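Local atomic coordinates of endonuclease III (Geobacillus stearothermophilus, PDB entry 1ORP), a protein that probably removes oxidised pyrimidine bases from DNA and cuts the strand there, as a HhH-GPD base excision repair enzyme carrying an iron-sulfur cluster. Residues D15-M20 against H182-F187. Sequence-based numbering, arbitrary orientation.
Sequences DEMAKM and HRMIFF
The backbone bond from Phe-187 N to Arg-183 O, at 2.7 Å, joins the two residues that reach from helix 177-190 to helix 7-20, one turn apart. Between them lies Met-17. Its CG comes within 3.5 Å of Phe-187 CD1. Its SD lies oblique to the ring, 4.2 Å from the centroid, a Met-aromatic contact. The thioether also rests against Met-184 CG. With chi1 at -177°, the Phe-187 ring swings out beside its carbonyl carbon, where a second sulfur, Met-20 SD, meets its edge near the ring plane, 4.0 Å from CE1. One turn back, Arg-183 runs extended from CG to NE alongside Ala-18, its CD 3.5 Å from Ala-18 CA. The methyl of Ala-18 covers one guanidinium face, toward the rim. Arg-183 NE is buried here and has no hydrogen-bond partner in the model. The segments cross at 69°, with axes 9.1 Å apart. The contact ties N-terminal helix 7-20 to helix 177-190 beside the iron-sulfur cluster, which Phe-187 touches, as in the cluster-bearing domain of endonuclease III enzymes, where both chain ends meet. Phe-187 also touches Cys-192 and His-191, and with Met-184 it meets Val-148 of helix 143-152 as well as helix 7-20.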
loop_
_atom_site.group_PDB
_atom_site.type_symbol
_atom_site.label_atom_id
_atom_site.label_comp_id
_atom_site.label_asym_id
_atom_site.label_seq_id
_atom_site.Cartn_x
_atom_site.Cartn_y
_atom_site.Cartn_z
ATOM N N ASP C 15 1.642 9.403 17.131
ATOM C CA ASP C 15 0.595 10.264 17.659
ATOM C C ASP C 15 0.635 11.633 16.980
ATOM O O ASP C 15 -0.392 12.301 16.836
ATOM C CB ASP C 15 0.764 10.430 19.165
ATOM C CG ASP C 15 -0.317 11.290 19.771
ATOM O OD1 ASP C 15 -0.369 12.493 19.435
ATOM O OD2 ASP C 15 -1.119 10.768 20.576
ATOM N N GLU C 16 1.826 12.040 16.559
ATOM C CA GLU C 16 2.007 13.322 15.895
ATOM C C GLU C 16 1.460 13.219 14.478
ATOM O O GLU C 16 0.642 14.043 14.057
ATOM C CB GLU C 16 3.494 13.691 15.857
ATOM C CG GLU C 16 3.777 15.157 16.142
ATOM C CD GLU C 16 3.248 15.602 17.499
ATOM O OE1 GLU C 16 2.446 16.561 17.541
ATOM O OE2 GLU C 16 3.634 14.994 18.522
ATOM N N MET C 17 1.915 12.204 13.747
ATOM C CA MET C 17 1.457 11.988 12.384
ATOM C C MET C 17 -0.062 11.975 12.359
ATOM O O MET C 17 -0.680 12.456 11.415
ATOM C CB MET C 17 1.987 10.659 11.843
ATOM C CG MET C 17 3.476 10.662 11.552
ATOM S SD MET C 17 4.044 9.098 10.872
ATOM C CE MET C 17 4.948 8.440 12.244
ATOM N N ALA C 18 -0.653 11.423 13.411
ATOM C CA ALA C 18 -2.100 11.341 13.531
ATOM C C ALA C 18 -2.730 12.730 13.496
ATOM O O ALA C 18 -3.789 12.919 12.899
ATOM C CB ALA C 18 -2.472 10.631 14.828
ATOM N N LYS C 19 -2.075 13.693 14.144
ATOM C CA LYS C 19 -2.561 15.069 14.196
ATOM C C LYS C 19 -2.288 15.817 12.899
ATOM O O LYS C 19 -3.013 16.741 12.562
ATOM C CB LYS C 19 -1.915 15.824 15.363
ATOM C CG LYS C 19 -2.317 15.310 16.739
ATOM C CD LYS C 19 -1.647 16.109 17.844
ATOM N N MET C 20 -1.244 15.420 12.178
ATOM C CA MET C 20 -0.907 16.064 10.912
ATOM C C MET C 20 -1.817 15.613 9.769
ATOM O O MET C 20 -2.105 16.381 8.849
ATOM C CB MET C 20 0.536 15.759 10.519
ATOM C CG MET C 20 1.572 16.629 11.183
ATOM S SD MET C 20 3.175 16.451 10.377
ATOM C CE MET C 20 2.741 16.744 8.636
ATOM N N HIS C 182 -2.075 4.176 7.153
ATOM C CA HIS C 182 -2.450 5.271 6.270
ATOM C C HIS C 182 -1.802 6.597 6.680
ATOM O O HIS C 182 -1.369 7.386 5.813
ATOM C CB HIS C 182 -3.968 5.407 6.214
ATOM C CG HIS C 182 -4.633 4.318 5.428
ATOM N ND1 HIS C 182 -5.394 3.329 6.016
ATOM C CD2 HIS C 182 -4.622 4.044 4.100
ATOM C CE1 HIS C 182 -5.822 2.492 5.087
ATOM N NE2 HIS C 182 -5.367 2.904 3.916
ATOM N N ARG C 183 -1.738 6.845 7.987
ATOM C CA ARG C 183 -1.110 8.056 8.491
ATOM C C ARG C 183 0.355 8.094 8.072
ATOM O O ARG C 183 0.869 9.144 7.649
ATOM C CB ARG C 183 -1.214 8.122 10.006
ATOM C CG ARG C 183 -2.593 8.493 10.491
ATOM C CD ARG C 183 -2.717 8.307 11.984
ATOM N NE ARG C 183 -4.060 8.622 12.457
ATOM C CZ ARG C 183 -4.592 8.103 13.556
ATOM N NH1 ARG C 183 -3.886 7.244 14.283
ATOM N NH2 ARG C 183 -5.824 8.438 13.929
ATOM N N MET C 184 1.028 6.949 8.169
ATOM C CA MET C 184 2.426 6.891 7.771
ATOM C C MET C 184 2.559 7.115 6.264
ATOM O O MET C 184 3.499 7.771 5.814
ATOM C CB MET C 184 3.063 5.553 8.181
ATOM C CG MET C 184 3.254 5.388 9.694
ATOM S SD MET C 184 4.224 3.917 10.171
ATOM C CE MET C 184 5.844 4.398 9.534
ATOM N N ILE C 185 1.619 6.574 5.487
ATOM C CA ILE C 185 1.641 6.745 4.042
ATOM C C ILE C 185 1.520 8.234 3.756
ATOM O O ILE C 185 2.343 8.811 3.053
ATOM C CB ILE C 185 0.462 6.025 3.344
ATOM C CG1 ILE C 185 0.575 4.509 3.513
ATOM C CG2 ILE C 185 0.472 6.347 1.859
ATOM C CD1 ILE C 185 1.735 3.896 2.768
ATOM N N PHE C 186 0.484 8.852 4.310
ATOM C CA PHE C 186 0.252 10.278 4.121
ATOM C C PHE C 186 1.446 11.090 4.565
ATOM O O PHE C 186 1.885 12.005 3.849
ATOM C CB PHE C 186 -1.002 10.711 4.883
ATOM C CG PHE C 186 -2.255 10.592 4.076
ATOM C CD1 PHE C 186 -2.483 9.469 3.293
ATOM C CD2 PHE C 186 -3.185 11.627 4.052
ATOM C CE1 PHE C 186 -3.616 9.370 2.488
ATOM C CE2 PHE C 186 -4.326 11.540 3.248
ATOM C CZ PHE C 186 -4.538 10.405 2.463
ATOM N N PHE C 187 1.977 10.748 5.737
ATOM C CA PHE C 187 3.141 11.449 6.275
ATOM C C PHE C 187 4.291 11.413 5.282
ATOM O O PHE C 187 4.956 12.418 5.067
ATOM C CB PHE C 187 3.613 10.830 7.596
ATOM C CG PHE C 187 4.770 11.569 8.231
ATOM C CD1 PHE C 187 4.553 12.733 8.978
ATOM C CD2 PHE C 187 6.083 11.129 8.048
ATOM C CE1 PHE C 187 5.626 13.446 9.527
ATOM C CE2 PHE C 187 7.158 11.833 8.590
ATOM C CZ PHE C 187 6.932 12.996 9.331
#